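Local coordinates for protein probable oxidoreductase (Pseudomonas aeruginosa, PDB 4B7X) that probably catalyses NADP-dependent oxidation or reduction, as a medium-chain dehydrogenase/reductase that holds the cofactor between a GroES-like domain and a Rossmann-type domain, at residues G19-D24 / Q252-E257; L50-R55 / L321-G326; F223-G228 / V245-I250. One frame throughout, in Å; residues are numbered along the deposited sequence.

In the fold
All three contacts gather round one NADP, but at different depths. Contact 3 is the most extensive, with 456 Å² buried against 238 Å² in contact 2 and 193 Å² in contact 1; it joins two adjacent parallel strands of the Rossmann-type sheet through backbone hydrogen bonds. Contact 2 is also buried, yet apolar: 50-55 and 321-326 pack side chain on backbone along another wall of the cofactor cleft. Contact 1 is partly exposed and joins two loops, one from each family region, largely by van der Waals contact. The contacts interlock: Phe324 of contact 2 packs on Asn254 of contact 1, Arg55 NH1 makes a weak hydrogen bond to Gly19 O, and Ile250 of contact 3 touches Pro52, Leu323 and Phe324.

Contact 1: G19-D24 / Q252-E257; sequences GLPGRD and QYNNKE. With NAP (NADP nicotinamide-adenine-dinucleotide phosphate), chain T.
Gly19 and Asn254 meet where a loop of the GroES-like region touches a type I beta turn, Gln252 to Asn255, projecting from the Rossmann-type region; their CA atoms are 4.7 Å apart. Asn254 carries the contact. Its CG lies anti to its carbonyl carbon (chi1 -67°), which points the side chain at the Gly19-Pro21 loop, where Leu20 CD1 touches Asn254 CG at 3.6 Å; the side chains of Pro21 and Asn254 cross at about a right angle. Asn254 CB, 3.9 Å from Gly19 O, extends the same surface. On Gly19's own CA, the aliphatic part of Lys256 comes down, with CG at 3.9 Å, before the chain bends at its last two torsions. The turn is closed by Asn255 N bonding to Gln252 O at 3.1 Å. Its second residue, Tyr253, leads away from the loop to the cofactor. There its OH accepts from Ala249 N and shares a hydrogen bond of 2.6 Å with NADP O2D, which lies in the plane of the ring at its edge.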
loop_
_atom_site.group_PDB
_atom_site.type_symbol
_atom_site.label_atom_id
_atom_site.label_comp_id
_atom_site.label_asym_id
_atom_site.label_seq_id
_atom_site.Cartn_x
_atom_site.Cartn_y
_atom_site.Cartn_z
ATOM N N GLY H 19 -21.026 -15.472 9.964
ATOM C CA GLY H 19 -19.748 -15.942 9.434
ATOM C C GLY H 19 -19.918 -16.474 8.027
ATOM O O GLY H 19 -20.189 -15.714 7.098
ATOM N N LEU H 20 -19.746 -17.785 7.876
ATOM C CA LEU H 20 -20.071 -18.457 6.628
ATOM C C LEU H 20 -21.590 -18.389 6.458
ATOM O O LEU H 20 -22.325 -18.632 7.416
ATOM C CB LEU H 20 -19.583 -19.909 6.652
ATOM C CG LEU H 20 -19.310 -20.603 5.312
ATOM C CD1 LEU H 20 -18.049 -20.069 4.642
ATOM C CD2 LEU H 20 -19.207 -22.109 5.509
ATOM N N PRO H 21 -22.065 -18.016 5.254
ATOM C CA PRO H 21 -23.501 -17.875 5.045
ATOM C C PRO H 21 -24.147 -19.141 4.480
ATOM O O PRO H 21 -23.974 -19.458 3.299
ATOM C CB PRO H 21 -23.590 -16.719 4.043
ATOM C CG PRO H 21 -22.246 -16.650 3.377
ATOM C CD PRO H 21 -21.308 -17.605 4.062
ATOM N N GLY H 22 -24.879 -19.854 5.334
ATOM C CA GLY H 22 -25.564 -21.085 4.943
ATOM C C GLY H 22 -27.014 -20.858 4.559
ATOM O O GLY H 22 -27.383 -19.782 4.083
ATOM N N ARG H 23 -27.844 -21.874 4.771
ATOM C CA ARG H 23 -29.264 -21.767 4.448
ATOM C C ARG H 23 -29.955 -20.769 5.384
ATOM O O ARG H 23 -29.349 -20.267 6.336
ATOM C CB ARG H 23 -29.932 -23.150 4.475
ATOM C CG ARG H 23 -31.116 -23.313 3.526
ATOM C CD ARG H 23 -30.785 -22.871 2.104
ATOM N NE ARG H 23 -31.895 -23.088 1.174
ATOM C CZ ARG H 23 -32.935 -22.269 1.017
ATOM N NH1 ARG H 23 -33.041 -21.153 1.733
ATOM N NH2 ARG H 23 -33.883 -22.571 0.138
ATOM N N ASP H 24 -31.212 -20.451 5.092
ATOM C CA ASP H 24 -31.956 -19.449 5.861
ATOM C C ASP H 24 -31.364 -18.045 5.708
ATOM O O ASP H 24 -31.947 -17.079 6.176
ATOM C CB ASP H 24 -32.064 -19.840 7.349
ATOM C CG ASP H 24 -32.813 -21.154 7.571
ATOM O OD1 ASP H 24 -33.189 -21.828 6.583
ATOM O OD2 ASP H 24 -33.024 -21.513 8.749
ATOM N N GLN H 252 -10.570 -13.778 4.537
ATOM C CA GLN H 252 -11.165 -12.932 5.583
ATOM C C GLN H 252 -12.667 -12.685 5.412
ATOM O O GLN H 252 -13.300 -12.172 6.337
ATOM C CB GLN H 252 -10.477 -11.549 5.655
ATOM C CG GLN H 252 -8.955 -11.538 5.729
ATOM C CD GLN H 252 -8.422 -12.281 6.934
ATOM O OE1 GLN H 252 -8.632 -11.868 8.072
ATOM N NE2 GLN H 252 -7.725 -13.392 6.684
ATOM N N TYR H 253 -13.230 -13.010 4.245
ATOM C CA TYR H 253 -14.608 -12.579 3.899
ATOM C C TYR H 253 -15.690 -13.125 4.828
ATOM O O TYR H 253 -16.745 -12.511 4.991
ATOM C CB TYR H 253 -14.983 -12.922 2.446
ATOM C CG TYR H 253 -14.232 -12.165 1.362
ATOM C CD1 TYR H 253 -13.487 -11.012 1.649
ATOM C CD2 TYR H 253 -14.293 -12.594 0.035
ATOM C CE1 TYR H 253 -12.799 -10.335 0.647
ATOM C CE2 TYR H 253 -13.612 -11.924 -0.967
ATOM C CZ TYR H 253 -12.867 -10.800 -0.658
ATOM O OH TYR H 253 -12.212 -10.147 -1.666
ATOM N N ASN H 254 -15.416 -14.280 5.426
ATOM C CA ASN H 254 -16.361 -14.943 6.323
ATOM C C ASN H 254 -15.987 -14.811 7.807
ATOM O O ASN H 254 -16.426 -15.603 8.647
ATOM C CB ASN H 254 -16.532 -16.406 5.894
ATOM C CG ASN H 254 -17.213 -16.531 4.545
ATOM O OD1 ASN H 254 -18.376 -16.169 4.401
ATOM N ND2 ASN H 254 -16.491 -17.032 3.549
ATOM N N ASN H 255 -15.193 -13.788 8.114
ATOM C CA ASN H 255 -14.760 -13.525 9.481
ATOM C C ASN H 255 -15.867 -12.967 10.374
ATOM O O ASN H 255 -16.493 -11.949 10.057
ATOM C CB ASN H 255 -13.549 -12.577 9.503
ATOM C CG ASN H 255 -12.235 -13.278 9.178
ATOM O OD1 ASN H 255 -12.209 -14.419 8.692
ATOM N ND2 ASN H 255 -11.127 -12.588 9.443
ATOM N N LYS H 256 -16.098 -13.662 11.486
ATOM C CA LYS H 256 -16.883 -13.142 12.605
ATOM C C LYS H 256 -15.991 -12.150 13.338
ATOM O O LYS H 256 -16.448 -11.116 13.834
ATOM C CB LYS H 256 -17.274 -14.278 13.556
ATOM C CG LYS H 256 -17.953 -15.469 12.889
ATOM C CD LYS H 256 -17.810 -16.748 13.707
ATOM C CE LYS H 256 -16.416 -17.363 13.597
ATOM N NZ LYS H 256 -16.076 -17.806 12.214
ATOM N N GLU H 257 -14.704 -12.487 13.368
ATOM C CA GLU H 257 -13.660 -11.702 14.014
ATOM C C GLU H 257 -13.119 -10.590 13.097
ATOM O O GLU H 257 -13.536 -10.462 11.939
ATOM C CB GLU H 257 -12.522 -12.639 14.461
ATOM C CG GLU H 257 -11.660 -13.222 13.332
ATOM C CD GLU H 257 -12.248 -14.451 12.636
ATOM O OE1 GLU H 257 -13.420 -14.814 12.881
ATOM O OE2 GLU H 257 -11.520 -15.066 11.826
HETATM P PA NAP T . -11.533 -18.028 -7.248
HETATM O O1A NAP T . -11.702 -18.648 -8.718
HETATM O O2A NAP T . -10.113 -17.686 -6.984
HETATM O O5B NAP T . -12.163 -19.015 -6.171
HETATM C C5B NAP T . -11.864 -18.762 -4.791
HETATM C C4B NAP T . -10.533 -19.421 -4.383
HETATM O O4B NAP T . -10.069 -18.781 -3.179
HETATM C C3B NAP T . -10.767 -20.881 -3.957
HETATM O O3B NAP T . -10.670 -21.754 -5.107
HETATM C C2B NAP T . -9.613 -21.134 -3.000
HETATM O O2B NAP T . -8.511 -21.569 -3.766
HETATM C C1B NAP T . -9.222 -19.751 -2.487
HETATM N N9A NAP T . -9.465 -19.636 -1.050
HETATM C C8A NAP T . -10.661 -19.591 -0.448
HETATM N N7A NAP T . -10.484 -19.462 0.871
HETATM C C5A NAP T . -9.174 -19.418 1.097
HETATM C C6A NAP T . -8.407 -19.300 2.241
HETATM N N6A NAP T . -8.994 -19.195 3.424
HETATM N N1A NAP T . -7.069 -19.293 2.140
HETATM C C2A NAP T . -6.477 -19.392 0.957
HETATM N N3A NAP T . -7.173 -19.505 -0.165
HETATM C C4A NAP T . -8.523 -19.523 -0.119
HETATM O O3 NAP T . -12.424 -16.687 -7.187
HETATM P PN NAP T . -12.042 -15.433 -8.121
HETATM O O1N NAP T . -13.281 -15.059 -8.820
HETATM O O2N NAP T . -10.823 -15.688 -8.934
HETATM O O5D NAP T . -11.743 -14.391 -6.952
HETATM C C5D NAP T . -10.426 -14.228 -6.443
HETATM C C4D NAP T . -10.279 -12.926 -5.626
HETATM O O4D NAP T . -10.437 -11.736 -6.460
HETATM C C3D NAP T . -11.320 -12.817 -4.514
HETATM O O3D NAP T . -10.646 -12.251 -3.412
HETATM C C2D NAP T . -12.344 -11.812 -5.054
HETATM O O2D NAP T . -12.994 -11.109 -3.977
HETATM C C1D NAP T . -11.427 -10.866 -5.801
HETATM N N1N NAP T . -12.051 -10.048 -6.854
HETATM C C2N NAP T . -11.765 -8.682 -6.822
HETATM C C3N NAP T . -12.296 -7.826 -7.773
HETATM C C7N NAP T . -11.938 -6.333 -7.683
HETATM O O7N NAP T . -12.280 -5.553 -8.562
HETATM N N7N NAP T . -11.180 -5.986 -6.636
HETATM C C4N NAP T . -13.107 -8.353 -8.786
HETATM C C5N NAP T . -13.390 -9.727 -8.830
HETATM C C6N NAP T . -12.863 -10.584 -7.869
HETATM P P2B NAP T . -7.550 -22.737 -3.214
HETATM O O1X NAP T . -7.240 -22.378 -1.678
HETATM O O2X NAP T . -8.461 -24.072 -3.218
HETATM O O3X NAP T . -6.368 -22.864 -4.079
#

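Contact 2: L50-R55 / L321-G326; sequences LDPAMR and LKLFSG. With NAP (NADP nicotinamide-adenine-dinucleotide phosphate), chain T.
Pro52 and Leu323 are the closest backbone pair, with CA atoms 6.6 Å apart, where the turn leading into helix 53-57 faces the weakly bonded short helix 322-325. Together they form one wall of the cofactor cleft of this medium-chain dehydrogenase/reductase fold. The link is apolar. Leu323 points at the other segment, CG anti to its carbonyl carbon (chi1 -53°), and lays CD1 on the Asp51-Pro52 peptide, 3.5 Å from Asp51 C, while CD2 leans toward Leu50 O. Beside it Phe324 reaches across with the far end of its ring: CZ is 3.6 Å from Arg55 CG, an oblique approach, and Pro52 O lies near the ring plane at the edge, 4.1 Å from CZ. Arg55 packs through CB and CG; its guanidinium plane stands 82° from the ring, and bends at chi2 and chi3 carry the charged end off to a weak hydrogen bond with Gly19 O. Asp51 points away from 321-326, and its carboxylate is bonded to Ser49 and in a salt bridge to Lys331. Both segments also touch NADP. Pro52 CG approaches the pyrophosphate-side oxygen O5D at 3.4 Å, and Leu323 O comes within 3.3 Å of adenosine ribose C3B. Where the helix ends, Gly326 takes positive phi (72°), with its CA 3.3 Å from O2X of the 2'-phosphate.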
loop_
_atom_site.group_PDB
_atom_site.type_symbol
_atom_site.label_atom_id
_atom_site.label_comp_id
_atom_site.label_asym_id
_atom_site.label_seq_id
_atom_site.Cartn_x
_atom_site.Cartn_y
_atom_site.Cartn_z
ATOM N N LEU H 50 -20.792 -16.904 -10.042
ATOM C CA LEU H 50 -20.649 -16.986 -8.598
ATOM C C LEU H 50 -19.281 -16.414 -8.194
ATOM O O LEU H 50 -18.230 -16.909 -8.633
ATOM C CB LEU H 50 -20.837 -18.424 -8.117
ATOM C CG LEU H 50 -22.256 -18.938 -7.800
ATOM C CD1 LEU H 50 -23.339 -18.448 -8.752
ATOM C CD2 LEU H 50 -22.244 -20.452 -7.764
ATOM N N ASP H 51 -19.309 -15.362 -7.371
ATOM C CA ASP H 51 -18.115 -14.560 -7.072
ATOM C C ASP H 51 -17.922 -14.364 -5.573
ATOM O O ASP H 51 -18.892 -14.195 -4.836
ATOM C CB ASP H 51 -18.200 -13.188 -7.747
ATOM C CG ASP H 51 -18.306 -13.275 -9.265
ATOM O OD1 ASP H 51 -17.391 -13.805 -9.924
ATOM O OD2 ASP H 51 -19.298 -12.766 -9.815
ATOM N N PRO H 52 -16.660 -14.383 -5.115
ATOM C CA PRO H 52 -16.359 -14.143 -3.701
ATOM C C PRO H 52 -16.928 -12.802 -3.228
ATOM O O PRO H 52 -17.318 -12.671 -2.077
ATOM C CB PRO H 52 -14.825 -14.115 -3.669
ATOM C CG PRO H 52 -14.406 -14.940 -4.848
ATOM C CD PRO H 52 -15.442 -14.660 -5.903
ATOM N N ALA H 53 -16.999 -11.826 -4.127
ATOM C CA ALA H 53 -17.550 -10.512 -3.803
ATOM C C ALA H 53 -18.989 -10.577 -3.275
ATOM O O ALA H 53 -19.466 -9.612 -2.669
ATOM C CB ALA H 53 -17.464 -9.585 -5.016
ATOM N N MET H 54 -19.662 -11.709 -3.496
ATOM C CA MET H 54 -21.052 -11.903 -3.070
ATOM C C MET H 54 -21.199 -11.801 -1.563
ATOM O O MET H 54 -22.149 -11.191 -1.065
ATOM C CB MET H 54 -21.599 -13.246 -3.558
ATOM C CG MET H 54 -22.209 -13.185 -4.947
ATOM S SD MET H 54 -22.536 -14.813 -5.644
ATOM C CE MET H 54 -23.564 -14.393 -7.050
ATOM N N ARG H 55 -20.254 -12.394 -0.837
ATOM C CA ARG H 55 -20.259 -12.299 0.616
ATOM C C ARG H 55 -20.307 -10.854 1.100
ATOM O O ARG H 55 -21.013 -10.544 2.053
ATOM C CB ARG H 55 -19.066 -13.031 1.219
ATOM C CG ARG H 55 -19.466 -14.310 1.929
ATOM C CD ARG H 55 -19.666 -14.099 3.426
ATOM N NE ARG H 55 -20.406 -12.889 3.762
ATOM C CZ ARG H 55 -20.689 -12.496 5.001
ATOM N NH1 ARG H 55 -20.307 -13.225 6.046
ATOM N NH2 ARG H 55 -21.369 -11.371 5.192
ATOM N N LEU H 321 -20.787 -21.732 -1.567
ATOM C CA LEU H 321 -19.821 -22.018 -0.510
ATOM C C LEU H 321 -18.540 -22.672 -1.018
ATOM O O LEU H 321 -17.512 -22.612 -0.345
ATOM C CB LEU H 321 -20.466 -22.840 0.613
ATOM C CG LEU H 321 -21.729 -22.220 1.230
ATOM C CD1 LEU H 321 -22.124 -22.947 2.508
ATOM C CD2 LEU H 321 -21.562 -20.728 1.494
ATOM N N LYS H 322 -18.604 -23.262 -2.214
ATOM C CA LYS H 322 -17.450 -23.899 -2.864
ATOM C C LYS H 322 -16.250 -22.953 -3.041
ATOM O O LYS H 322 -15.095 -23.390 -3.002
ATOM C CB LYS H 322 -17.846 -24.476 -4.227
ATOM C CG LYS H 322 -18.701 -25.735 -4.174
ATOM C CD LYS H 322 -19.187 -26.152 -5.560
ATOM C CE LYS H 322 -18.045 -26.623 -6.452
ATOM N NZ LYS H 322 -18.485 -27.061 -7.808
ATOM N N LEU H 323 -16.527 -21.665 -3.240
ATOM C CA LEU H 323 -15.472 -20.654 -3.349
ATOM C C LEU H 323 -14.654 -20.532 -2.056
ATOM O O LEU H 323 -13.431 -20.367 -2.100
ATOM C CB LEU H 323 -16.059 -19.286 -3.730
ATOM C CG LEU H 323 -16.954 -19.166 -4.967
ATOM C CD1 LEU H 323 -17.683 -17.841 -4.918
ATOM C CD2 LEU H 323 -16.156 -19.296 -6.259
ATOM N N PHE H 324 -15.332 -20.626 -0.913
ATOM C CA PHE H 324 -14.679 -20.461 0.389
ATOM C C PHE H 324 -14.075 -21.746 0.966
ATOM O O PHE H 324 -13.277 -21.694 1.901
ATOM C CB PHE H 324 -15.635 -19.774 1.366
ATOM C CG PHE H 324 -16.342 -18.588 0.761
ATOM C CD1 PHE H 324 -15.621 -17.470 0.342
ATOM C CD2 PHE H 324 -17.722 -18.598 0.580
ATOM C CE1 PHE H 324 -16.266 -16.380 -0.225
ATOM C CE2 PHE H 324 -18.371 -17.508 0.015
ATOM C CZ PHE H 324 -17.643 -16.400 -0.390
ATOM N N SER H 325 -14.447 -22.889 0.395
ATOM C CA SER H 325 -13.896 -24.182 0.802
ATOM C C SER H 325 -12.801 -24.636 -0.164
ATOM O O SER H 325 -12.148 -25.666 0.047
ATOM C CB SER H 325 -15.009 -25.238 0.898
ATOM O OG SER H 325 -15.688 -25.388 -0.338
ATOM N N GLY H 326 -12.602 -23.851 -1.222
ATOM C CA GLY H 326 -11.615 -24.169 -2.250
ATOM C C GLY H 326 -12.026 -25.336 -3.125
ATOM O O GLY H 326 -11.180 -25.957 -3.781
HETATM P PA NAP T . -11.533 -18.028 -7.248
HETATM O O1A NAP T . -11.702 -18.648 -8.718
HETATM O O2A NAP T . -10.113 -17.686 -6.984
HETATM O O5B NAP T . -12.163 -19.015 -6.171
HETATM C C5B NAP T . -11.864 -18.762 -4.791
HETATM C C4B NAP T . -10.533 -19.421 -4.383
HETATM O O4B NAP T . -10.069 -18.781 -3.179
HETATM C C3B NAP T . -10.767 -20.881 -3.957
HETATM O O3B NAP T . -10.670 -21.754 -5.107
HETATM C C2B NAP T . -9.613 -21.134 -3.000
HETATM O O2B NAP T . -8.511 -21.569 -3.766
HETATM C C1B NAP T . -9.222 -19.751 -2.487
HETATM N N9A NAP T . -9.465 -19.636 -1.050
HETATM C C8A NAP T . -10.661 -19.591 -0.448
HETATM N N7A NAP T . -10.484 -19.462 0.871
HETATM C C5A NAP T . -9.174 -19.418 1.097
HETATM C C6A NAP T . -8.407 -19.300 2.241
HETATM N N6A NAP T . -8.994 -19.195 3.424
HETATM N N1A NAP T . -7.069 -19.293 2.140
HETATM C C2A NAP T . -6.477 -19.392 0.957
HETATM N N3A NAP T . -7.173 -19.505 -0.165
HETATM C C4A NAP T . -8.523 -19.523 -0.119
HETATM O O3 NAP T . -12.424 -16.687 -7.187
HETATM P PN NAP T . -12.042 -15.433 -8.121
HETATM O O1N NAP T . -13.281 -15.059 -8.820
HETATM O O2N NAP T . -10.823 -15.688 -8.934
HETATM O O5D NAP T . -11.743 -14.391 -6.952
HETATM C C5D NAP T . -10.426 -14.228 -6.443
HETATM C C4D NAP T . -10.279 -12.926 -5.626
HETATM O O4D NAP T . -10.437 -11.736 -6.460
HETATM C C3D NAP T . -11.320 -12.817 -4.514
HETATM O O3D NAP T . -10.646 -12.251 -3.412
HETATM C C2D NAP T . -12.344 -11.812 -5.054
HETATM O O2D NAP T . -12.994 -11.109 -3.977
HETATM C C1D NAP T . -11.427 -10.866 -5.801
HETATM N N1N NAP T . -12.051 -10.048 -6.854
HETATM C C2N NAP T . -11.765 -8.682 -6.822
HETATM C C3N NAP T . -12.296 -7.826 -7.773
HETATM C C7N NAP T . -11.938 -6.333 -7.683
HETATM O O7N NAP T . -12.280 -5.553 -8.562
HETATM N N7N NAP T . -11.180 -5.986 -6.636
HETATM C C4N NAP T . -13.107 -8.353 -8.786
HETATM C C5N NAP T . -13.390 -9.727 -8.830
HETATM C C6N NAP T . -12.863 -10.584 -7.869
HETATM P P2B NAP T . -7.550 -22.737 -3.214
HETATM O O1X NAP T . -7.240 -22.378 -1.678
HETATM O O2X NAP T . -8.461 -24.072 -3.218
HETATM O O3X NAP T . -6.368 -22.864 -4.079
#

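Contact 3: F223-G228 / V245-I250; sequences FDNVGG and VLCGAI. With NAP (NADP nicotinamide-adenine-dinucleotide phosphate), chain T.
Phe223 with Val245 and Asp224 with Leu246 pair as parallel strand neighbours, and the tight part of the contact runs from this pairing into the loops that follow. Asp224 N donates to Val245 O at 2.9 Å, nearly in line with the carbonyl. Asp224 O then accepts two bonds, from Cys247 N and Gly248 N; this double grip accompanies a one-residue slip in register, since Asn225 next faces Gly248. Farther on, Ile250 N reaches Asn225 O at 3.2 Å, almost straight (176°). The Asp224 side chain fixes the turn after its strand: with CG anti to the backbone N (chi1 -167°), OD1 accepts from Gly227 N on its syn side and from Val226 N above the carboxylate plane, both from one face, an Asx motif. Phe223 CE1 presses on Cys247 CB at 3.6 Å, and Cys247 SG stands obliquely to the ring, 4.9 Å from its centroid.

The other side of Asp224 is looser. The Asp224 and Leu246 side chains lie side by side, OD2 4.2 Å from CD2, and a water bridges, donating to Asp224 OD2 at 2.7 Å and to Gly248 O. Beyond, Leu246 packs on Tyr265 of the second subunit.

At the strand ends the cofactor takes over. Ribose O3D donates to Asn225 O at 2.8 Å, the carboxamide N7N to Cys247 O, and Val226 CG1 touches adenine C2A at 3.4 Å. Strand ends that carry dinucleotide in this way, in a parallel sheet of order 3-2-1-4-5-6, are characteristic of the Rossmann fold.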
loop_
_atom_site.group_PDB
_atom_site.type_symbol
_atom_site.label_atom_id
_atom_site.label_comp_id
_atom_site.label_asym_id
_atom_site.label_seq_id
_atom_site.Cartn_x
_atom_site.Cartn_y
_atom_site.Cartn_z
ATOM N N PHE H 223 0.321 -10.319 -6.603
ATOM C CA PHE H 223 -1.102 -10.242 -6.852
ATOM C C PHE H 223 -1.839 -10.948 -5.707
ATOM O O PHE H 223 -1.831 -12.192 -5.632
ATOM C CB PHE H 223 -1.414 -10.951 -8.158
ATOM C CG PHE H 223 -2.722 -10.552 -8.775
ATOM C CD1 PHE H 223 -3.933 -10.979 -8.230
ATOM C CD2 PHE H 223 -2.744 -9.789 -9.939
ATOM C CE1 PHE H 223 -5.137 -10.625 -8.815
ATOM C CE2 PHE H 223 -3.947 -9.442 -10.532
ATOM C CZ PHE H 223 -5.145 -9.853 -9.965
ATOM N N ASP H 224 -2.455 -10.171 -4.816
ATOM C CA ASP H 224 -3.122 -10.754 -3.644
ATOM C C ASP H 224 -4.627 -10.912 -3.838
ATOM O O ASP H 224 -5.363 -9.935 -4.008
ATOM C CB ASP H 224 -2.827 -9.965 -2.369
ATOM C CG ASP H 224 -3.227 -10.718 -1.103
ATOM O OD1 ASP H 224 -3.503 -11.952 -1.163
ATOM O OD2 ASP H 224 -3.245 -10.065 -0.035
ATOM N N ASN H 225 -5.063 -12.166 -3.811
ATOM C CA ASN H 225 -6.472 -12.527 -3.915
ATOM C C ASN H 225 -7.000 -13.029 -2.558
ATOM O O ASN H 225 -8.203 -13.234 -2.389
ATOM C CB ASN H 225 -6.651 -13.613 -4.984
ATOM C CG ASN H 225 -6.670 -13.054 -6.402
ATOM O OD1 ASN H 225 -7.394 -12.104 -6.689
ATOM N ND2 ASN H 225 -5.886 -13.654 -7.301
ATOM N N VAL H 226 -6.096 -13.197 -1.591
ATOM C CA VAL H 226 -6.375 -14.025 -0.401
ATOM C C VAL H 226 -6.232 -13.309 0.941
ATOM O O VAL H 226 -7.042 -13.515 1.852
ATOM C CB VAL H 226 -5.506 -15.318 -0.400
ATOM C CG1 VAL H 226 -5.650 -16.079 0.913
ATOM C CG2 VAL H 226 -5.891 -16.218 -1.566
ATOM N N GLY H 227 -5.207 -12.469 1.063
ATOM C CA GLY H 227 -4.939 -11.767 2.309
ATOM C C GLY H 227 -4.462 -12.737 3.380
ATOM O O GLY H 227 -3.828 -13.748 3.075
ATOM N N GLY H 228 -4.760 -12.413 4.633
ATOM C CA GLY H 228 -4.408 -13.258 5.768
ATOM C C GLY H 228 -2.917 -13.477 5.935
ATOM O O GLY H 228 -2.108 -12.609 5.590
ATOM N N VAL H 245 -0.502 -5.758 -5.500
ATOM C CA VAL H 245 -1.856 -5.464 -5.941
ATOM C C VAL H 245 -2.886 -6.082 -4.990
ATOM O O VAL H 245 -3.000 -7.312 -4.898
ATOM C CB VAL H 245 -2.104 -5.936 -7.381
ATOM C CG1 VAL H 245 -3.494 -5.527 -7.842
ATOM C CG2 VAL H 245 -1.051 -5.359 -8.317
ATOM N N LEU H 246 -3.637 -5.230 -4.285
ATOM C CA LEU H 246 -4.742 -5.714 -3.450
ATOM C C LEU H 246 -6.000 -5.917 -4.274
ATOM O O LEU H 246 -6.776 -4.977 -4.525
ATOM C CB LEU H 246 -5.049 -4.764 -2.299
ATOM C CG LEU H 246 -4.082 -4.635 -1.130
ATOM C CD1 LEU H 246 -4.815 -3.932 0.007
ATOM C CD2 LEU H 246 -3.493 -5.965 -0.656
ATOM N N CYS H 247 -6.212 -7.145 -4.696
ATOM C CA CYS H 247 -7.392 -7.472 -5.485
ATOM C C CYS H 247 -8.499 -8.022 -4.580
ATOM O O CYS H 247 -9.660 -7.668 -4.737
ATOM C CB CYS H 247 -7.024 -8.453 -6.597
ATOM S SG CYS H 247 -8.400 -9.015 -7.624
ATOM N N GLY H 248 -8.127 -8.845 -3.604
ATOM C CA GLY H 248 -9.093 -9.422 -2.673
ATOM C C GLY H 248 -8.460 -9.970 -1.408
ATOM O O GLY H 248 -7.234 -9.951 -1.252
ATOM N N ALA H 249 -9.306 -10.451 -0.497
ATOM C CA ALA H 249 -8.865 -11.054 0.756
ATOM C C ALA H 249 -9.830 -12.162 1.167
ATOM O O ALA H 249 -10.409 -12.147 2.261
ATOM C CB ALA H 249 -8.731 -10.005 1.852
ATOM N N ILE H 250 -9.976 -13.142 0.282
ATOM C CA ILE H 250 -10.966 -14.195 0.459
ATOM C C ILE H 250 -10.848 -14.939 1.793
ATOM O O ILE H 250 -11.865 -15.390 2.332
ATOM C CB ILE H 250 -11.003 -15.164 -0.745
ATOM C CG1 ILE H 250 -12.216 -16.105 -0.658
ATOM C CG2 ILE H 250 -9.686 -15.917 -0.902
ATOM C CD1 ILE H 250 -12.613 -16.728 -1.986
HETATM P PA NAP T . -11.533 -18.028 -7.248
HETATM O O1A NAP T . -11.702 -18.648 -8.718
HETATM O O2A NAP T . -10.113 -17.686 -6.984
HETATM O O5B NAP T . -12.163 -19.015 -6.171
HETATM C C5B NAP T . -11.864 -18.762 -4.791
HETATM C C4B NAP T . -10.533 -19.421 -4.383
HETATM O O4B NAP T . -10.069 -18.781 -3.179
HETATM C C3B NAP T . -10.767 -20.881 -3.957
HETATM O O3B NAP T . -10.670 -21.754 -5.107
HETATM C C2B NAP T . -9.613 -21.134 -3.000
HETATM O O2B NAP T . -8.511 -21.569 -3.766
HETATM C C1B NAP T . -9.222 -19.751 -2.487
HETATM N N9A NAP T . -9.465 -19.636 -1.050
HETATM C C8A NAP T . -10.661 -19.591 -0.448
HETATM N N7A NAP T . -10.484 -19.462 0.871
HETATM C C5A NAP T . -9.174 -19.418 1.097
HETATM C C6A NAP T . -8.407 -19.300 2.241
HETATM N N6A NAP T . -8.994 -19.195 3.424
HETATM N N1A NAP T . -7.069 -19.293 2.140
HETATM C C2A NAP T . -6.477 -19.392 0.957
HETATM N N3A NAP T . -7.173 -19.505 -0.165
HETATM C C4A NAP T . -8.523 -19.523 -0.119
HETATM O O3 NAP T . -12.424 -16.687 -7.187
HETATM P PN NAP T . -12.042 -15.433 -8.121
HETATM O O1N NAP T . -13.281 -15.059 -8.820
HETATM O O2N NAP T . -10.823 -15.688 -8.934
HETATM O O5D NAP T . -11.743 -14.391 -6.952
HETATM C C5D NAP T . -10.426 -14.228 -6.443
HETATM C C4D NAP T . -10.279 -12.926 -5.626
HETATM O O4D NAP T . -10.437 -11.736 -6.460
HETATM C C3D NAP T . -11.320 -12.817 -4.514
HETATM O O3D NAP T . -10.646 -12.251 -3.412
HETATM C C2D NAP T . -12.344 -11.812 -5.054
HETATM O O2D NAP T . -12.994 -11.109 -3.977
HETATM C C1D NAP T . -11.427 -10.866 -5.801
HETATM N N1N NAP T . -12.051 -10.048 -6.854
HETATM C C2N NAP T . -11.765 -8.682 -6.822
HETATM C C3N NAP T . -12.296 -7.826 -7.773
HETATM C C7N NAP T . -11.938 -6.333 -7.683
HETATM O O7N NAP T . -12.280 -5.553 -8.562
HETATM N N7N NAP T . -11.180 -5.986 -6.636
HETATM C C4N NAP T . -13.107 -8.353 -8.786
HETATM C C5N NAP T . -13.390 -9.727 -8.830
HETATM C C6N NAP T . -12.863 -10.584 -7.869
HETATM P P2B NAP T . -7.550 -22.737 -3.214
HETATM O O1X NAP T . -7.240 -22.378 -1.678
HETATM O O2X NAP T . -8.461 -24.072 -3.218
HETATM O O3X NAP T . -6.368 -22.864 -4.079
HETATM O O HOH W 1 -5.482 -8.797 0.869
#